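Local coordinates for protein CmeC (Campylobacter jejuni, PDB 4MT4) that forms a trimeric outer membrane channel of the outer membrane factor family and probably carries substrates of a drug-efflux system out of the cell, at residues K84-K95 and Y110-S121. Sequence-based numbering, arbitrary orientation.
With C8E ((hydroxyethyloxy)tri(ethyloxy)octane), chain N; C8E ((hydroxyethyloxy)tri(ethyloxy)octane), chain Q; C8E ((hydroxyethyloxy)tri(ethyloxy)octane), chain H.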
ATOM      1  N   LYS B  84      41.552   5.939  -5.834  1.00 45.49           N
ATOM      2  CA  LYS B  84      41.020   6.368  -7.121  1.00 51.49           C
ATOM      3  C   LYS B  84      42.074   7.113  -7.935  1.00 60.43           C
ATOM      4  O   LYS B  84      42.857   7.893  -7.393  1.00 48.45           O
ATOM      5  CB  LYS B  84      39.789   7.252  -6.914  1.00 50.27           C
ATOM      6  CG  LYS B  84      38.683   6.588  -6.110  1.00 51.97           C
ATOM      7  CD  LYS B  84      38.163   5.349  -6.820  1.00 54.91           C
ATOM      8  CE  LYS B  84      37.109   4.635  -5.991  1.00 53.14           C
ATOM      9  NZ  LYS B  84      35.960   5.523  -5.663  1.00 61.29           N
ATOM     10  N   PHE B  85      42.095   6.865  -9.240  1.00 50.65           N
ATOM     11  CA  PHE B  85      43.038   7.536 -10.125  1.00 50.68           C
ATOM     12  C   PHE B  85      42.308   8.332 -11.201  1.00 55.89           C
ATOM     13  O   PHE B  85      41.431   7.808 -11.889  1.00 51.72           O
ATOM     14  CB  PHE B  85      43.989   6.527 -10.769  1.00 50.59           C
ATOM     15  CG  PHE B  85      44.907   5.852  -9.792  1.00 58.24           C
ATOM     16  CD1 PHE B  85      46.093   6.454  -9.406  1.00 45.56           C
ATOM     17  CD2 PHE B  85      44.585   4.614  -9.261  1.00 55.76           C
ATOM     18  CE1 PHE B  85      46.940   5.836  -8.508  1.00 49.20           C
ATOM     19  CE2 PHE B  85      45.427   3.991  -8.362  1.00 67.81           C
ATOM     20  CZ  PHE B  85      46.606   4.603  -7.984  1.00 55.54           C
ATOM     21  N   ASP B  86      42.676   9.601 -11.335  1.00 46.00           N
ATOM     22  CA  ASP B  86      42.050  10.481 -12.313  1.00 47.05           C
ATOM     23  C   ASP B  86      43.080  11.292 -13.090  1.00 51.89           C
ATOM     24  O   ASP B  86      44.155  11.612 -12.579  1.00 44.92           O
ATOM     25  CB  ASP B  86      41.061  11.428 -11.629  1.00 48.05           C
ATOM     26  CG  ASP B  86      39.924  10.693 -10.946  1.00 68.14           C
ATOM     27  OD1 ASP B  86      40.091  10.297  -9.773  1.00 65.82           O
ATOM     28  OD2 ASP B  86      38.861  10.515 -11.578  1.00 61.20           O
ATOM     29  N   GLY B  87      42.741  11.622 -14.332  1.00 47.14           N
ATOM     30  CA  GLY B  87      43.579  12.473 -15.153  1.00 43.16           C
ATOM     31  C   GLY B  87      43.020  13.879 -15.161  1.00 53.45           C
ATOM     32  O   GLY B  87      41.809  14.070 -15.057  1.00 44.02           O
ATOM     33  N   SER B  88      43.898  14.869 -15.273  1.00 50.84           N
ATOM     34  CA  SER B  88      43.471  16.262 -15.259  1.00 46.85           C
ATOM     35  C   SER B  88      44.345  17.144 -16.143  1.00 49.05           C
ATOM     36  O   SER B  88      45.543  16.907 -16.293  1.00 55.66           O
ATOM     37  CB  SER B  88      43.470  16.806 -13.830  1.00 49.38           C
ATOM     38  OG  SER B  88      44.786  16.868 -13.306  1.00 56.20           O
ATOM     39  N   ALA B  89      43.725  18.162 -16.729  1.00 44.64           N
ATOM     40  CA  ALA B  89      44.430  19.149 -17.532  1.00 53.41           C
ATOM     41  C   ALA B  89      43.705  20.481 -17.422  1.00 56.30           C
ATOM     42  O   ALA B  89      42.483  20.538 -17.543  1.00 46.86           O
ATOM     43  CB  ALA B  89      44.527  18.701 -18.981  1.00 48.56           C
ATOM     44  N   SER B  90      44.452  21.550 -17.177  1.00 47.55           N
ATOM     45  CA  SER B  90      43.840  22.856 -16.974  1.00 40.89           C
ATOM     46  C   SER B  90      44.684  23.988 -17.546  1.00 45.67           C
ATOM     47  O   SER B  90      45.897  23.862 -17.704  1.00 40.97           O
ATOM     48  CB  SER B  90      43.595  23.100 -15.484  1.00 45.61           C
ATOM     49  OG  SER B  90      44.796  22.969 -14.744  1.00 45.83           O
ATOM     50  N   GLY B  91      44.019  25.094 -17.860  1.00 52.28           N
ATOM     51  CA  GLY B  91      44.679  26.287 -18.351  1.00 42.10           C
ATOM     52  C   GLY B  91      43.919  27.514 -17.893  1.00 47.58           C
ATOM     53  O   GLY B  91      42.694  27.554 -17.964  1.00 49.29           O
ATOM     54  N   SER B  92      44.646  28.516 -17.412  1.00 48.06           N
ATOM     55  CA  SER B  92      44.014  29.725 -16.903  1.00 45.86           C
ATOM     56  C   SER B  92      44.887  30.960 -17.095  1.00 49.32           C
ATOM     57  O   SER B  92      46.113  30.887 -17.036  1.00 42.27           O
ATOM     58  CB  SER B  92      43.669  29.561 -15.422  1.00 44.81           C
ATOM     59  OG  SER B  92      44.828  29.292 -14.652  1.00 60.13           O
ATOM     60  N   ARG B  93      44.237  32.093 -17.332  1.00 46.64           N
ATOM     61  CA  ARG B  93      44.920  33.373 -17.458  1.00 54.12           C
ATOM     62  C   ARG B  93      44.326  34.351 -16.457  1.00 48.52           C
ATOM     63  O   ARG B  93      43.119  34.342 -16.225  1.00 41.55           O
ATOM     64  CB  ARG B  93      44.799  33.914 -18.883  1.00 45.20           C
ATOM     65  CG  ARG B  93      45.402  35.293 -19.082  1.00 47.05           C
ATOM     66  CD  ARG B  93      45.657  35.573 -20.552  1.00 40.89           C
ATOM     67  NE  ARG B  93      46.245  36.892 -20.766  1.00 48.71           N
ATOM     68  CZ  ARG B  93      47.541  37.162 -20.648  1.00 47.82           C
ATOM     69  NH1 ARG B  93      48.394  36.205 -20.309  1.00 44.94           N
ATOM     70  NH2 ARG B  93      47.984  38.393 -20.865  1.00 49.19           N
ATOM     71  N   ALA B  94      45.166  35.186 -15.855  1.00 43.80           N
ATOM     72  CA  ALA B  94      44.696  36.102 -14.822  1.00 38.82           C
ATOM     73  C   ALA B  94      45.390  37.456 -14.865  1.00 50.63           C
ATOM     74  O   ALA B  94      46.606  37.543 -15.036  1.00 47.79           O
ATOM     75  CB  ALA B  94      44.876  35.474 -13.448  1.00 33.95           C
ATOM     76  N   LYS B  95      44.601  38.514 -14.712  1.00 47.03           N
ATOM     77  CA  LYS B  95      45.145  39.846 -14.498  1.00 43.72           C
ATOM     78  C   LYS B  95      45.188  40.123 -13.004  1.00 50.21           C
ATOM     79  O   LYS B  95      44.186  40.512 -12.405  1.00 47.09           O
ATOM     80  CB  LYS B  95      44.315  40.914 -15.212  1.00 48.12           C
ATOM     81  CG  LYS B  95      44.830  42.329 -14.985  1.00 44.60           C
ATOM     82  CD  LYS B  95      44.002  43.378 -15.715  1.00 42.70           C
ATOM     83  CE  LYS B  95      42.770  43.782 -14.923  1.00 58.57           C
ATOM     84  NZ  LYS B  95      42.005  44.857 -15.619  1.00 55.68           N
ATOM     85  N   TYR B 110      49.900  40.242 -15.693  1.00 50.61           N
ATOM     86  CA  TYR B 110      49.216  39.231 -16.491  1.00 49.93           C
ATOM     87  C   TYR B 110      50.046  37.953 -16.493  1.00 54.85           C
ATOM     88  O   TYR B 110      51.259  38.000 -16.689  1.00 52.83           O
ATOM     89  CB  TYR B 110      48.988  39.722 -17.925  1.00 43.50           C
ATOM     90  CG  TYR B 110      48.181  40.996 -18.026  1.00 50.02           C
ATOM     91  CD1 TYR B 110      48.797  42.238 -17.949  1.00 43.02           C
ATOM     92  CD2 TYR B 110      46.803  40.959 -18.205  1.00 46.64           C
ATOM     93  CE1 TYR B 110      48.065  43.407 -18.041  1.00 49.60           C
ATOM     94  CE2 TYR B 110      46.064  42.122 -18.300  1.00 52.30           C
ATOM     95  CZ  TYR B 110      46.700  43.343 -18.216  1.00 54.15           C
ATOM     96  OH  TYR B 110      45.969  44.506 -18.308  1.00 57.12           O
ATOM     97  N   GLY B 111      49.398  36.816 -16.267  1.00 46.21           N
ATOM     98  CA  GLY B 111      50.103  35.548 -16.204  1.00 43.08           C
ATOM     99  C   GLY B 111      49.241  34.338 -16.507  1.00 51.30           C
ATOM    100  O   GLY B 111      48.016  34.389 -16.403  1.00 37.50           O
ATOM    101  N   ASN B 112      49.889  33.241 -16.884  1.00 51.42           N
ATOM    102  CA  ASN B 112      49.182  32.010 -17.211  1.00 41.68           C
ATOM    103  C   ASN B 112      49.598  30.858 -16.309  1.00 45.29           C
ATOM    104  O   ASN B 112      50.601  30.942 -15.602  1.00 42.29           O
ATOM    105  CB  ASN B 112      49.416  31.631 -18.673  1.00 45.69           C
ATOM    106  CG  ASN B 112      48.902  32.678 -19.634  1.00 45.68           C
ATOM    107  OD1 ASN B 112      47.929  33.372 -19.348  1.00 47.66           O
ATOM    108  ND2 ASN B 112      49.555  32.800 -20.782  1.00 46.72           N
ATOM    109  N   ASP B 113      48.818  29.782 -16.347  1.00 42.70           N
ATOM    110  CA  ASP B 113      49.120  28.579 -15.581  1.00 51.90           C
ATOM    111  C   ASP B 113      48.511  27.352 -16.250  1.00 47.18           C
ATOM    112  O   ASP B 113      47.292  27.226 -16.352  1.00 47.95           O
ATOM    113  CB  ASP B 113      48.607  28.707 -14.145  1.00 50.16           C
ATOM    114  CG  ASP B 113      49.116  27.600 -13.243  1.00 50.57           C
ATOM    115  OD1 ASP B 113      50.246  27.115 -13.469  1.00 49.10           O
ATOM    116  OD2 ASP B 113      48.387  27.215 -12.306  1.00 75.87           O
ATOM    117  N   PHE B 114      49.369  26.451 -16.712  1.00 42.57           N
ATOM    118  CA  PHE B 114      48.912  25.233 -17.367  1.00 41.77           C
ATOM    119  C   PHE B 114      49.320  24.003 -16.563  1.00 47.68           C
ATOM    120  O   PHE B 114      50.472  23.877 -16.155  1.00 44.46           O
ATOM    121  CB  PHE B 114      49.466  25.148 -18.790  1.00 42.83           C
ATOM    122  CG  PHE B 114      49.047  26.291 -19.673  1.00 44.95           C
ATOM    123  CD1 PHE B 114      47.825  26.267 -20.327  1.00 39.05           C
ATOM    124  CD2 PHE B 114      49.875  27.387 -19.849  1.00 46.21           C
ATOM    125  CE1 PHE B 114      47.436  27.317 -21.138  1.00 42.06           C
ATOM    126  CE2 PHE B 114      49.493  28.440 -20.659  1.00 45.12           C
ATOM    127  CZ  PHE B 114      48.272  28.404 -21.304  1.00 50.25           C
ATOM    128  N   LYS B 115      48.367  23.104 -16.334  1.00 43.27           N
ATOM    129  CA  LYS B 115      48.629  21.888 -15.572  1.00 43.46           C
ATOM    130  C   LYS B 115      48.167  20.641 -16.321  1.00 54.21           C
ATOM    131  O   LYS B 115      47.283  20.707 -17.174  1.00 49.33           O
ATOM    132  CB  LYS B 115      47.944  21.957 -14.207  1.00 42.83           C
ATOM    133  CG  LYS B 115      48.445  23.077 -13.305  1.00 55.88           C
ATOM    134  CD  LYS B 115      47.637  23.134 -12.019  1.00 49.80           C
ATOM    135  CE  LYS B 115      48.151  24.212 -11.080  1.00 53.96           C
ATOM    136  NZ  LYS B 115      47.294  24.331  -9.869  1.00 58.47           N
ATOM    137  N   MET B 116      48.774  19.507 -15.984  1.00 50.09           N
ATOM    138  CA  MET B 116      48.464  18.223 -16.612  1.00 57.30           C
ATOM    139  C   MET B 116      49.146  17.085 -15.856  1.00 54.14           C
ATOM    140  O   MET B 116      50.353  17.131 -15.628  1.00 57.95           O
ATOM    141  CB  MET B 116      48.908  18.207 -18.077  1.00 65.66           C
ATOM    142  CG  MET B 116      48.714  16.864 -18.764  1.00 69.40           C
ATOM    143  SD  MET B 116      49.548  16.736 -20.357  1.00 87.45           S
ATOM    144  CE  MET B 116      48.815  18.106 -21.245  1.00 90.90           C
ATOM    145  N   GLY B 117      48.376  16.071 -15.470  1.00 50.44           N
ATOM    146  CA  GLY B 117      48.946  14.920 -14.789  1.00 53.75           C
ATOM    147  C   GLY B 117      47.945  13.943 -14.198  1.00 56.37           C
ATOM    148  O   GLY B 117      46.734  14.128 -14.316  1.00 54.58           O
ATOM    149  N   LEU B 118      48.458  12.891 -13.564  1.00 58.85           N
ATOM    150  CA  LEU B 118      47.616  11.902 -12.896  1.00 40.27           C
ATOM    151  C   LEU B 118      47.350  12.300 -11.448  1.00 55.39           C
ATOM    152  O   LEU B 118      48.215  12.870 -10.785  1.00 48.78           O
ATOM    153  CB  LEU B 118      48.256  10.511 -12.935  1.00 50.16           C
ATOM    154  CG  LEU B 118      48.477   9.824 -14.287  1.00 63.69           C
ATOM    155  CD1 LEU B 118      47.382  10.184 -15.287  1.00 67.99           C
ATOM    156  CD2 LEU B 118      49.860  10.131 -14.844  1.00 59.49           C
ATOM    157  N   ASN B 119      46.155  11.987 -10.958  1.00 49.64           N
ATOM    158  CA  ASN B 119      45.792  12.319  -9.587  1.00 48.46           C
ATOM    159  C   ASN B 119      45.477  11.092  -8.738  1.00 50.82           C
ATOM    160  O   ASN B 119      44.800  10.169  -9.186  1.00 54.62           O
ATOM    161  CB  ASN B 119      44.596  13.273  -9.572  1.00 47.51           C
ATOM    162  CG  ASN B 119      44.893  14.588 -10.262  1.00 59.04           C
ATOM    163  OD1 ASN B 119      44.500  14.804 -11.408  1.00 58.79           O
ATOM    164  ND2 ASN B 119      45.595  15.476  -9.567  1.00 50.55           N
ATOM    165  N   LEU B 120      45.980  11.093  -7.509  1.00 50.77           N
ATOM    166  CA  LEU B 120      45.673  10.043  -6.549  1.00 44.33           C
ATOM    167  C   LEU B 120      44.763  10.578  -5.452  1.00 60.38           C
ATOM    168  O   LEU B 120      45.015  11.638  -4.889  1.00 56.10           O
ATOM    169  CB  LEU B 120      46.955   9.474  -5.938  1.00 61.53           C
ATOM    170  CG  LEU B 120      46.781   8.610  -4.684  1.00 58.91           C
ATOM    171  CD1 LEU B 120      46.222   7.241  -5.039  1.00 54.24           C
ATOM    172  CD2 LEU B 120      48.091   8.485  -3.915  1.00 59.68           C
ATOM    173  N   SER B 121      43.699   9.843  -5.161  1.00 50.70           N
ATOM    174  CA  SER B 121      42.815  10.183  -4.053  1.00 41.54           C
ATOM    175  C   SER B 121      42.415   8.915  -3.307  1.00 46.72           C
ATOM    176  O   SER B 121      41.798   8.017  -3.881  1.00 54.34           O
ATOM    177  CB  SER B 121      41.577  10.928  -4.548  1.00 37.01           C
ATOM    178  OG  SER B 121      40.838  10.143  -5.470  1.00 74.50           O
TER
HETATM  179  C1  C8E N 502      33.182  28.171 -25.025  1.00 75.16           C
HETATM  180  C2  C8E N 502      34.562  27.606 -25.052  1.00 94.36           C
HETATM  181  C3  C8E N 502      35.679  28.503 -24.634  1.00100.81           C
HETATM  182  C4  C8E N 502      37.007  27.881 -24.372  1.00 97.85           C
HETATM  183  C5  C8E N 502      37.920  28.597 -23.435  1.00 85.46           C
HETATM  184  C6  C8E N 502      38.771  27.765 -22.539  1.00 81.00           C
HETATM  185  C7  C8E N 502      39.293  28.404 -21.298  1.00 64.27           C
HETATM  186  C8  C8E N 502      40.764  28.361 -21.066  1.00 68.40           C
HETATM  187  O9  C8E N 502      41.447  29.556 -21.078  1.00 70.62           O
HETATM  188  C10 C8E N 502      42.707  29.613 -20.523  1.00 56.64           C
HETATM  189  C11 C8E N 502      43.546  30.802 -20.836  1.00 58.12           C
HETATM  190  O12 C8E N 502      44.055  30.898 -22.111  1.00 60.66           O
HETATM  191  C13 C8E N 502      45.386  31.204 -22.284  1.00 52.75           C
HETATM  192  C14 C8E N 502      45.773  31.892 -23.547  1.00 66.90           C
HETATM  193  O15 C8E N 502      47.119  32.053 -23.788  1.00 64.79           O
HETATM  194  C16 C8E N 502      47.922  30.935 -23.858  1.00 50.13           C
HETATM  195  C17 C8E N 502      49.384  31.150 -24.046  1.00 71.15           C
HETATM  196  O18 C8E N 502      50.236  30.153 -23.625  1.00 77.90           O
HETATM  197  C19 C8E N 502      51.570  30.441 -23.460  1.00 54.17           C
HETATM  198  C20 C8E N 502      51.924  31.755 -22.847  1.00 78.86           C
HETATM  199  O21 C8E N 502      52.368  31.770 -21.539  1.00 55.88           O
HETATM  200  C1  C8E Q 505      60.545  11.232 -11.258  1.00 83.85           C
HETATM  201  C2  C8E Q 505      59.192  10.870 -11.768  1.00 66.63           C
HETATM  202  C3  C8E Q 505      59.052  10.575 -13.223  1.00 74.09           C
HETATM  203  C4  C8E Q 505      58.257  11.529 -14.047  1.00 72.90           C
HETATM  204  C5  C8E Q 505      57.435  10.964 -15.155  1.00 81.65           C
HETATM  205  C6  C8E Q 505      56.493  11.886 -15.850  1.00 83.37           C
HETATM  206  C7  C8E Q 505      55.222  11.315 -16.382  1.00 75.89           C
HETATM  207  C8  C8E Q 505      54.099  12.268 -16.613  1.00 77.87           C
HETATM  208  O9  C8E Q 505      52.808  11.783 -16.587  1.00 80.72           O
HETATM  209  C10 C8E Q 505      51.761  12.674 -16.688  1.00 65.03           C
HETATM  210  C11 C8E Q 505      50.631  12.326 -17.595  1.00 71.31           C
HETATM  211  O12 C8E Q 505      49.560  13.191 -17.631  1.00 72.86           O
HETATM  212  C13 C8E Q 505      48.285  12.700 -17.812  1.00 71.79           C
HETATM  213  C14 C8E Q 505      47.367  13.487 -18.684  1.00 72.64           C
HETATM  214  O15 C8E Q 505      46.074  13.681 -18.248  1.00 61.35           O
HETATM  215  C16 C8E Q 505      45.032  13.458 -19.121  1.00 57.54           C
HETATM  216  C17 C8E Q 505      43.780  14.240 -18.930  1.00 70.19           C
HETATM  217  O18 C8E Q 505      42.837  14.212 -19.937  1.00 93.99           O
HETATM  218  C19 C8E Q 505      42.614  13.052 -20.650  1.00100.51           C
HETATM  219  C20 C8E Q 505      43.043  13.002 -22.079  1.00109.92           C
HETATM  220  O21 C8E Q 505      43.168  11.765 -22.681  1.00 90.01           O
HETATM  221  C1  C8E H1005      30.258  39.620 -17.888  1.00 50.68           C
HETATM  222  C2  C8E H1005      31.211  40.619 -18.454  1.00 65.91           C
HETATM  223  C3  C8E H1005      32.602  40.169 -18.739  1.00 65.44           C
HETATM  224  C4  C8E H1005      33.584  41.204 -19.171  1.00 62.54           C
HETATM  225  C5  C8E H1005      34.898  40.727 -19.685  1.00 72.79           C
HETATM  226  C6  C8E H1005      36.029  41.698 -19.678  1.00 71.98           C
HETATM  227  C7  C8E H1005      37.287  41.270 -20.348  1.00 80.08           C
HETATM  228  C8  C8E H1005      38.501  42.107 -20.138  1.00 68.89           C
HETATM  229  O9  C8E H1005      39.381  42.187 -21.193  1.00 58.59           O
HETATM  230  C10 C8E H1005      40.722  42.366 -20.943  1.00 69.18           C
HETATM  231  C11 C8E H1005      41.613  42.611 -22.110  1.00 54.49           C
HETATM  232  O12 C8E H1005      42.937  42.894 -21.863  1.00 63.97           O
HETATM  233  C13 C8E H1005      43.300  43.552 -20.707  1.00 87.09           C
HETATM  234  C14 C8E H1005      43.880  44.922 -20.825  1.00 58.59           C
HETATM  235  O15 C8E H1005      43.010  45.981 -20.970  1.00 48.38           O
HETATM  236  C16 C8E H1005      43.514  47.260 -21.054  1.00 71.61           C
HETATM  237  C17 C8E H1005      44.501  47.671 -20.016  1.00 74.88           C
HETATM  238  O18 C8E H1005      44.108  48.616 -19.091  1.00 92.02           O
HETATM  239  C19 C8E H1005      42.797  48.660 -18.664  1.00 85.06           C
HETATM  240  C20 C8E H1005      42.405  47.816 -17.499  1.00 91.46           C
HETATM  241  O21 C8E H1005      41.129  47.972 -16.996  1.00 91.41           O
HETATM  242  O   HOH W   1      41.989  10.742  -8.015  1.00 51.34           O
HETATM  243  O   HOH W   2      45.677  25.754 -14.875  1.00 49.73           O
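The antiparallel hairpin of residues 84-95 and 110-121 in CmeC is a worked example of how a transmembrane beta-barrel sorts its two faces: Ser-88 and Asn-119 meet on one, Phe-85 and Leu-120 on the other. Six hydrogen-bonded pairs, from Lys-84 with Ser-121 to Ala-94 with Gly-111, zip the backbones together. On the polar face Ser-88 OG donates to Asn-119 OD1 at 2.8 Å, in the amide carbonyl plane and on a lone pair; chi1 of 66° sets the hydroxyl between the backbone N and carbonyl carbon, turned to that amide. A water bridges Ser-90 OG and Asp-113 O, donating to the latter at 2.6 Å.

The other face meets detergent. Phe-85 CE1 packs alongside Leu-120 CD1 at 3.8 Å, while Gly-91 lets the Phe-114 ring lean over the strand, CD1 lying 3.7 Å from Gly-91 CA. Arg-93, extended from CG to NE, reaches Asn-112 OD1 with NH1 (3.0 Å); the oxygen lies in the guanidinium plane, but the donor stands above the amide plane. Asn-112 ND2 in turn donates to O21 of a C8E molecule at 3.1 Å. At the end of the pair, Lys-95 CG lies 3.5 Å from Tyr-110 CE2.

Strand 84-96 pairs with a second subunit, and 109-124 with 299-310. Hydroxyls, amides and charges on one face, and on the other apolar groups giving way to polar ones beside detergent ethers, are consistent with a polar lumen and a membrane-facing exterior.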